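Local structure of viral protein F93 (Sulfolobus turreted icosahedral virus, 2CO5) at residues Asp52-Asp56 and Asp57-Arg61; Ile40-Asp44 and Gly45-Pro49; Ser23-Lys27 and Lys28-Ser32. The protein probably binds DNA as a winged-helix protein of a hyperthermophilic archaeal virus, forming a two-chain assembly joined by an interchain disulfide. One frame throughout, in Å; residues are numbered along the deposited sequence.

From the N terminus the chain runs through helix 9-20 into strand 24-26, where contact 3 makes the turn into helix 30-38. Contact 2 follows, starting helix 44-56 after the connecting loop, and contact 1 ends that same helix and leads into strand 60-63. The three lie in series, neither nested nor crossed. Contacts 2 and 3 touch through Arg31, whose NH1 lies 3.0 Å from Asp44 OD1 in a salt bridge, and through Lys27 packing on Tyr48, while contacts 1 and 3 have no direct touch but reach the same three-stranded sheet. Together they mark both ends of the probable recognition helix and the strand-to-helix turn before its helical partner.

Contact 1: residues Asp52-Asp56 and Asp57-Arg61; sequences DSLID and DKILR
Leu54, Ile55, Ile59 and Leu60 meet around a Schellman motif, which closes the C-terminal end of helix 44-56 and turns the chain into strand 60-63 of the winged-helix domain. Its evidence is a pair of backbone bonds: Ile59 N to Leu54 O at 2.9 Å, and Lys58 N to Ile55 O at 3.2 Å. Lys58 makes the reversal possible with its positive phi of 65°. Leu54 O accepts a second donor, Leu60 N, at 3.2 Å, and thus serves both the helix end and the start of the strand; Ile59 N arrives nearly along the C=O axis, Leu60 N from above the carbonyl plane. Before the reversal, Asp57 N still makes a helical bond of 2.9 Å to Ser53 O.

The tight side is apolar. Leu54 CB lies 3.9 Å from Leu60 CG, and Leu54 CG faces the CG2 branch of Ile59. Ile55 passes obliquely over Leu60, with CG1 3.9 Å from Leu60 CB. Tyr11 and Ile14 of helix 9-20 touch Leu54, while Leu18 of that helix and Leu73 of strand 70-73 touch Leu60, tying the turn into the domain core.

The looser, solvent-facing side is formed by Asp56 and Lys58, both exposed. The lysine chain bends at chi2 (-53°) and brings CD near the carbonyl oxygens of Ile55 and Asp56, yet its ammonium makes no contact with the Asp56 carboxylate. Asp57, partly exposed, sends its OD2 to a hydrogen bond with Tyr6 OH. Back at the packed side, the first strand residue touches the helix backbone directly: Ile55 CA approaches Leu60 O at 3.5 Å in a CA-H...O contact, with an angle at H of 165°.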
loop_
_atom_site.group_PDB
_atom_site.type_symbol
_atom_site.label_atom_id
_atom_site.label_comp_id
_atom_site.label_asym_id
_atom_site.label_seq_id
_atom_site.Cartn_x
_atom_site.Cartn_y
_atom_site.Cartn_z
ATOM N N ASP B 52 -12.410 12.312 5.232
ATOM C CA ASP B 52 -13.160 12.419 6.489
ATOM C C ASP B 52 -12.473 11.643 7.595
ATOM O O ASP B 52 -12.319 12.141 8.707
ATOM C CB ASP B 52 -14.596 11.913 6.331
ATOM C CG ASP B 52 -15.483 12.875 5.556
ATOM O OD1 ASP B 52 -15.078 14.038 5.330
ATOM O OD2 ASP B 52 -16.600 12.463 5.172
ATOM N N SER B 53 -12.060 10.420 7.287
ATOM C CA SER B 53 -11.383 9.572 8.269
ATOM C C SER B 53 -10.124 10.260 8.780
ATOM O O SER B 53 -9.892 10.308 9.985
ATOM C CB SER B 53 -11.057 8.197 7.667
ATOM O OG SER B 53 -12.249 7.450 7.448
ATOM N N LEU B 54 -9.331 10.813 7.860
ATOM C CA LEU B 54 -8.100 11.542 8.208
ATOM C C LEU B 54 -8.376 12.757 9.090
ATOM O O LEU B 54 -7.645 13.012 10.041
ATOM C CB LEU B 54 -7.355 11.995 6.938
ATOM C CG LEU B 54 -6.329 11.056 6.279
ATOM C CD1 LEU B 54 -6.442 9.620 6.730
ATOM C CD2 LEU B 54 -6.433 11.153 4.764
ATOM N N ILE B 55 -9.429 13.501 8.756
ATOM C CA ILE B 55 -9.837 14.681 9.519
ATOM C C ILE B 55 -10.327 14.314 10.914
ATOM O O ILE B 55 -9.961 14.962 11.898
ATOM C CB ILE B 55 -10.949 15.473 8.786
ATOM C CG1 ILE B 55 -10.363 16.188 7.563
ATOM C CG2 ILE B 55 -11.616 16.474 9.734
ATOM C CD1 ILE B 55 -11.387 16.894 6.701
ATOM N N ASP B 56 -11.165 13.283 11.002
ATOM C CA ASP B 56 -11.726 12.883 12.292
ATOM C C ASP B 56 -10.653 12.229 13.182
ATOM O O ASP B 56 -10.787 12.238 14.401
ATOM C CB ASP B 56 -12.930 11.938 12.119
ATOM C CG ASP B 56 -14.075 12.557 11.332
ATOM O OD1 ASP B 56 -14.172 13.798 11.277
ATOM O OD2 ASP B 56 -14.887 11.789 10.767
ATOM N N ASP B 57 -9.599 11.677 12.569
ATOM C CA ASP B 57 -8.450 11.107 13.299
ATOM C C ASP B 57 -7.296 12.105 13.514
ATOM O O ASP B 57 -6.205 11.716 13.944
ATOM C CB ASP B 57 -7.912 9.878 12.551
ATOM C CG ASP B 57 -6.940 9.047 13.390
ATOM O OD1 ASP B 57 -7.193 8.853 14.594
ATOM O OD2 ASP B 57 -5.923 8.577 12.839
ATOM N N LYS B 58 -7.526 13.378 13.200
ATOM C CA LYS B 58 -6.559 14.451 13.475
ATOM C C LYS B 58 -5.252 14.335 12.689
ATOM O O LYS B 58 -4.249 14.929 13.074
ATOM C CB LYS B 58 -6.245 14.544 14.979
ATOM C CG LYS B 58 -7.445 14.422 15.921
ATOM C CD LYS B 58 -8.559 15.393 15.571
ATOM C CE LYS B 58 -9.573 15.498 16.702
ATOM N NZ LYS B 58 -10.821 16.185 16.274
ATOM N N ILE B 59 -5.272 13.585 11.591
ATOM C CA ILE B 59 -4.150 13.523 10.649
ATOM C C ILE B 59 -4.193 14.781 9.789
ATOM O O ILE B 59 -3.179 15.453 9.586
ATOM C CB ILE B 59 -4.247 12.269 9.730
ATOM C CG1 ILE B 59 -4.176 10.978 10.556
ATOM C CG2 ILE B 59 -3.151 12.284 8.666
ATOM C CD1 ILE B 59 -2.890 10.808 11.349
ATOM N N LEU B 60 -5.389 15.082 9.290
ATOM C CA LEU B 60 -5.677 16.354 8.642
ATOM C C LEU B 60 -6.512 17.225 9.572
ATOM O O LEU B 60 -7.139 16.729 10.520
ATOM C CB LEU B 60 -6.452 16.140 7.338
ATOM C CG LEU B 60 -5.728 15.456 6.182
ATOM C CD1 LEU B 60 -6.660 15.354 4.977
ATOM C CD2 LEU B 60 -4.461 16.214 5.820
ATOM N N ARG B 61 -6.501 18.524 9.286
ATOM C CA ARG B 61 -7.406 19.497 9.895
ATOM C C ARG B 61 -8.144 20.225 8.779
ATOM O O ARG B 61 -7.588 20.441 7.701
ATOM C CB ARG B 61 -6.631 20.508 10.747
ATOM C CG ARG B 61 -7.320 21.880 10.901
ATOM C CD ARG B 61 -6.766 22.723 12.041
ATOM N NE ARG B 61 -5.784 23.723 11.613
ATOM C CZ ARG B 61 -4.478 23.504 11.462
ATOM N NH1 ARG B 61 -3.952 22.299 11.678
ATOM N NH2 ARG B 61 -3.683 24.511 11.097
#

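Contact 2: residues Ile40-Asp44 and Gly45-Pro49; sequences IDISD and GVLYP
At the start of the probable recognition helix, Ser43 takes the N-cap position and its carbonyl opens the first turn. Ser43 O accepts Leu47 N at 2.9 Å and Val46 N at 3.3 Å, the former nearly end-on and the latter from above the carbonyl plane. With chi1 at 60°, Ser43 OG comes to rest 3.3 Å from Val46 CG2. On the inner side Ile42 CG2 reaches Val46 CG1 at 3.8 Å and Leu47 CB at 3.9 Å, the isoleucine crossing both side chains at about a right angle.

This is helix 44-56 of the winged-helix fold, and Ile42 and Leu47 also pack on Ile34 of helix 30-38, joining the two helices of the helix-turn-helix. Asp44, the first residue of the helix, and Tyr48, one turn later, run side by side, pointing the same way. Asp44 OD1 comes to the ring edge, 3.3 Å from Tyr48 CE2, with the carboxylate and ring planes 43° apart. A water lying in the ring plane bridges them: it donates to Asp44 OD1 at 2.7 Å and lies 2.6 Å from Tyr48 OH. The same OD1 also takes a salt bridge from Arg31 NH1 of helix 30-38.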
loop_
_atom_site.group_PDB
_atom_site.type_symbol
_atom_site.label_atom_id
_atom_site.label_comp_id
_atom_site.label_asym_id
_atom_site.label_seq_id
_atom_site.Cartn_x
_atom_site.Cartn_y
_atom_site.Cartn_z
ATOM N N ILE B 40 -3.661 9.434 -11.276
ATOM C CA ILE B 40 -4.677 8.590 -10.662
ATOM C C ILE B 40 -5.950 9.405 -10.452
ATOM O O ILE B 40 -5.912 10.507 -9.900
ATOM C CB ILE B 40 -4.199 8.032 -9.303
ATOM C CG1 ILE B 40 -2.960 7.156 -9.490
ATOM C CG2 ILE B 40 -5.301 7.211 -8.623
ATOM C CD1 ILE B 40 -2.282 6.795 -8.184
ATOM N N ASP B 41 -7.071 8.854 -10.907
ATOM C CA ASP B 41 -8.377 9.490 -10.776
ATOM C C ASP B 41 -9.163 8.762 -9.693
ATOM O O ASP B 41 -9.684 7.671 -9.920
ATOM C CB ASP B 41 -9.136 9.433 -12.113
ATOM C CG ASP B 41 -10.209 10.514 -12.236
ATOM O OD1 ASP B 41 -10.261 11.406 -11.365
ATOM O OD2 ASP B 41 -10.988 10.479 -13.222
ATOM N N ILE B 42 -9.225 9.351 -8.504
ATOM C CA ILE B 42 -10.030 8.784 -7.426
ATOM C C ILE B 42 -11.410 9.443 -7.472
ATOM O O ILE B 42 -11.519 10.670 -7.453
ATOM C CB ILE B 42 -9.376 9.003 -6.044
ATOM C CG1 ILE B 42 -7.924 8.504 -6.040
ATOM C CG2 ILE B 42 -10.167 8.281 -4.966
ATOM C CD1 ILE B 42 -7.168 8.818 -4.760
ATOM N N SER B 43 -12.456 8.626 -7.543
ATOM C CA SER B 43 -13.830 9.125 -7.557
ATOM C C SER B 43 -14.160 9.845 -6.242
ATOM O O SER B 43 -13.499 9.625 -5.221
ATOM C CB SER B 43 -14.805 7.972 -7.804
ATOM O OG SER B 43 -14.699 6.993 -6.784
ATOM N N ASP B 44 -15.166 10.714 -6.275
ATOM C CA ASP B 44 -15.585 11.456 -5.074
ATOM C C ASP B 44 -16.063 10.525 -3.958
ATOM O O ASP B 44 -15.708 10.702 -2.790
ATOM C CB ASP B 44 -16.702 12.449 -5.413
ATOM C CG ASP B 44 -16.256 13.535 -6.389
ATOM O OD1 ASP B 44 -15.065 13.903 -6.368
ATOM O OD2 ASP B 44 -17.100 14.026 -7.171
ATOM N N GLY B 45 -16.870 9.536 -4.328
ATOM C CA GLY B 45 -17.431 8.599 -3.364
ATOM C C GLY B 45 -16.387 7.782 -2.623
ATOM O O GLY B 45 -16.688 7.215 -1.578
ATOM N N VAL B 46 -15.167 7.713 -3.167
ATOM C CA VAL B 46 -14.046 7.054 -2.501
ATOM C C VAL B 46 -13.152 8.064 -1.791
ATOM O O VAL B 46 -12.737 7.832 -0.661
ATOM C CB VAL B 46 -13.197 6.232 -3.490
ATOM C CG1 VAL B 46 -11.945 5.658 -2.798
ATOM C CG2 VAL B 46 -14.033 5.111 -4.095
ATOM N N LEU B 47 -12.873 9.189 -2.444
ATOM C CA LEU B 47 -11.916 10.159 -1.921
ATOM C C LEU B 47 -12.362 10.836 -0.638
ATOM O O LEU B 47 -11.621 10.854 0.337
ATOM C CB LEU B 47 -11.632 11.242 -2.962
ATOM C CG LEU B 47 -10.573 12.283 -2.590
ATOM C CD1 LEU B 47 -9.199 11.633 -2.475
ATOM C CD2 LEU B 47 -10.563 13.401 -3.620
ATOM N N TYR B 48 -13.561 11.412 -0.640
ATOM C CA TYR B 48 -13.967 12.262 0.478
ATOM C C TYR B 48 -14.180 11.505 1.790
ATOM O O TYR B 48 -13.891 12.046 2.850
ATOM C CB TYR B 48 -15.163 13.135 0.104
ATOM C CG TYR B 48 -14.787 14.156 -0.951
ATOM C CD1 TYR B 48 -13.929 15.207 -0.650
ATOM C CD2 TYR B 48 -15.254 14.049 -2.256
ATOM C CE1 TYR B 48 -13.559 16.138 -1.616
ATOM C CE2 TYR B 48 -14.889 14.969 -3.228
ATOM C CZ TYR B 48 -14.045 16.017 -2.903
ATOM O OH TYR B 48 -13.686 16.939 -3.863
ATOM N N PRO B 49 -14.692 10.260 1.733
ATOM C CA PRO B 49 -14.654 9.415 2.930
ATOM C C PRO B 49 -13.260 9.170 3.497
ATOM O O PRO B 49 -13.110 9.144 4.721
ATOM C CB PRO B 49 -15.289 8.102 2.448
ATOM C CG PRO B 49 -16.205 8.529 1.396
ATOM C CD PRO B 49 -15.434 9.600 0.650
HETATM O O HOH W 1 -14.251 16.441 -6.325
#

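Contact 3: residues Ser23-Lys27 and Lys28-Ser32; sequences SRLEK and KRLRS
Glu26 and Arg29 extend side by side in the same direction, and one carboxylate oxygen, OE1, sits over a face of the guanidinium instead of meeting its edge. Glu26 OE1 stands above the centre of the group, 3.1 Å from Arg29 CZ, with the two planes 37° apart. The salt bridge, Glu26 OE1 to Arg29 NE at 3.2 Å, therefore works by charge alone, since no N-H points at the oxygen. Lys28 runs alongside Glu26 as well: its CG takes the position between backbone N and carbonyl carbon (chi1 64°), which carries the extended chain toward the glutamate. Lys28 CE reaches 3.2 Å from Glu26 OE1, although the ammonium itself stays beyond salt-bridge range.

Here the chain passes from strand 24-26, an outer strand of the winged-helix sheet, into helix 30-38. Arg29 N bonds to Glu26 O at 3.2 Å, and Leu30 N to Lys27 O at the same 3.2 Å; both bonds join residues three apart, marking the turn into the helix.

On the buried side Leu25 meets Leu30 at about a right angle, CD2 to CD1 at 4.1 Å, and both leucines pack on Val17 of helix 9-20. Lys27 turns away to a salt bridge with Glu62 of strand 60-63. A water donates to Lys27 O at 2.6 Å and accepts from Arg31 N.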
loop_
_atom_site.group_PDB
_atom_site.type_symbol
_atom_site.label_atom_id
_atom_site.label_comp_id
_atom_site.label_asym_id
_atom_site.label_seq_id
_atom_site.Cartn_x
_atom_site.Cartn_y
_atom_site.Cartn_z
ATOM N N SER B 23 1.753 21.446 3.260
ATOM C CA SER B 23 0.831 21.057 4.341
ATOM C C SER B 23 -0.482 21.861 4.380
ATOM O O SER B 23 -1.173 21.873 5.400
ATOM C CB SER B 23 1.533 21.108 5.713
ATOM O OG SER B 23 2.493 20.072 5.838
ATOM N N ARG B 24 -0.833 22.505 3.268
ATOM C CA ARG B 24 -2.054 23.306 3.190
ATOM C C ARG B 24 -2.604 23.300 1.769
ATOM O O ARG B 24 -1.911 23.676 0.828
ATOM C CB ARG B 24 -1.779 24.746 3.636
ATOM C CG ARG B 24 -3.016 25.646 3.708
ATOM C CD ARG B 24 -2.591 27.101 3.825
ATOM N NE ARG B 24 -3.706 28.025 4.052
ATOM C CZ ARG B 24 -4.571 28.433 3.119
ATOM N NH1 ARG B 24 -4.492 27.982 1.863
ATOM N NH2 ARG B 24 -5.538 29.292 3.448
ATOM N N LEU B 25 -3.852 22.871 1.622
ATOM C CA LEU B 25 -4.488 22.810 0.315
ATOM C C LEU B 25 -5.998 22.931 0.455
ATOM O O LEU B 25 -6.593 22.351 1.367
ATOM C CB LEU B 25 -4.124 21.498 -0.380
ATOM C CG LEU B 25 -4.616 21.299 -1.818
ATOM C CD1 LEU B 25 -3.892 22.230 -2.792
ATOM C CD2 LEU B 25 -4.449 19.840 -2.230
ATOM N N GLU B 26 -6.609 23.692 -0.446
ATOM C CA GLU B 26 -8.059 23.795 -0.497
ATOM C C GLU B 26 -8.599 22.432 -0.875
ATOM O O GLU B 26 -8.051 21.769 -1.750
ATOM C CB GLU B 26 -8.511 24.843 -1.516
ATOM C CG GLU B 26 -8.255 26.280 -1.080
ATOM C CD GLU B 26 -8.539 27.299 -2.175
ATOM O OE1 GLU B 26 -9.067 26.916 -3.240
ATOM O OE2 GLU B 26 -8.229 28.492 -1.965
ATOM N N LYS B 27 -9.663 22.023 -0.192
ATOM C CA LYS B 27 -10.284 20.713 -0.388
ATOM C C LYS B 27 -10.727 20.481 -1.836
ATOM O O LYS B 27 -10.572 19.383 -2.364
ATOM C CB LYS B 27 -11.481 20.578 0.559
ATOM C CG LYS B 27 -12.078 19.183 0.700
ATOM C CD LYS B 27 -13.351 19.273 1.550
ATOM C CE LYS B 27 -13.976 17.920 1.820
ATOM N NZ LYS B 27 -15.020 18.014 2.889
ATOM N N LYS B 28 -11.255 21.520 -2.476
ATOM C CA LYS B 28 -11.784 21.407 -3.843
ATOM C C LYS B 28 -10.719 21.125 -4.913
ATOM O O LYS B 28 -11.054 20.829 -6.062
ATOM C CB LYS B 28 -12.580 22.664 -4.222
ATOM C CG LYS B 28 -11.775 23.969 -4.286
ATOM C CD LYS B 28 -12.701 25.166 -4.444
ATOM C CE LYS B 28 -11.939 26.480 -4.503
ATOM N NZ LYS B 28 -12.812 27.617 -4.940
ATOM N N ARG B 29 -9.448 21.222 -4.538
ATOM C CA ARG B 29 -8.355 21.017 -5.477
ATOM C C ARG B 29 -7.659 19.670 -5.310
ATOM O O ARG B 29 -6.867 19.287 -6.163
ATOM C CB ARG B 29 -7.357 22.171 -5.360
ATOM C CG ARG B 29 -7.881 23.429 -6.040
ATOM C CD ARG B 29 -7.228 24.701 -5.571
ATOM N NE ARG B 29 -7.962 25.858 -6.097
ATOM C CZ ARG B 29 -7.579 27.128 -5.991
ATOM N NH1 ARG B 29 -6.453 27.455 -5.366
ATOM N NH2 ARG B 29 -8.339 28.083 -6.515
ATOM N N LEU B 30 -7.972 18.946 -4.238
ATOM C CA LEU B 30 -7.267 17.704 -3.925
ATOM C C LEU B 30 -7.378 16.681 -5.047
ATOM O O LEU B 30 -6.382 16.095 -5.445
ATOM C CB LEU B 30 -7.786 17.098 -2.613
ATOM C CG LEU B 30 -7.159 15.771 -2.174
ATOM C CD1 LEU B 30 -5.637 15.876 -2.082
ATOM C CD2 LEU B 30 -7.761 15.325 -0.850
ATOM N N ARG B 31 -8.588 16.473 -5.557
ATOM C CA ARG B 31 -8.815 15.445 -6.577
ATOM C C ARG B 31 -8.000 15.743 -7.837
ATOM O O ARG B 31 -7.323 14.862 -8.367
ATOM C CB ARG B 31 -10.309 15.322 -6.918
ATOM C CG ARG B 31 -10.629 14.106 -7.783
ATOM C CD ARG B 31 -12.117 13.964 -8.111
ATOM N NE ARG B 31 -12.309 12.961 -9.162
ATOM C CZ ARG B 31 -13.482 12.603 -9.682
ATOM N NH1 ARG B 31 -14.619 13.146 -9.259
ATOM N NH2 ARG B 31 -13.518 11.688 -10.636
ATOM N N SER B 32 -8.074 16.991 -8.299
ATOM C CA SER B 32 -7.308 17.450 -9.458
ATOM C C SER B 32 -5.805 17.305 -9.249
ATOM O O SER B 32 -5.098 16.849 -10.140
ATOM C CB SER B 32 -7.621 18.919 -9.749
ATOM O OG SER B 32 -8.980 19.077 -10.094
HETATM O O HOH W 2 -10.993 17.619 -4.243
#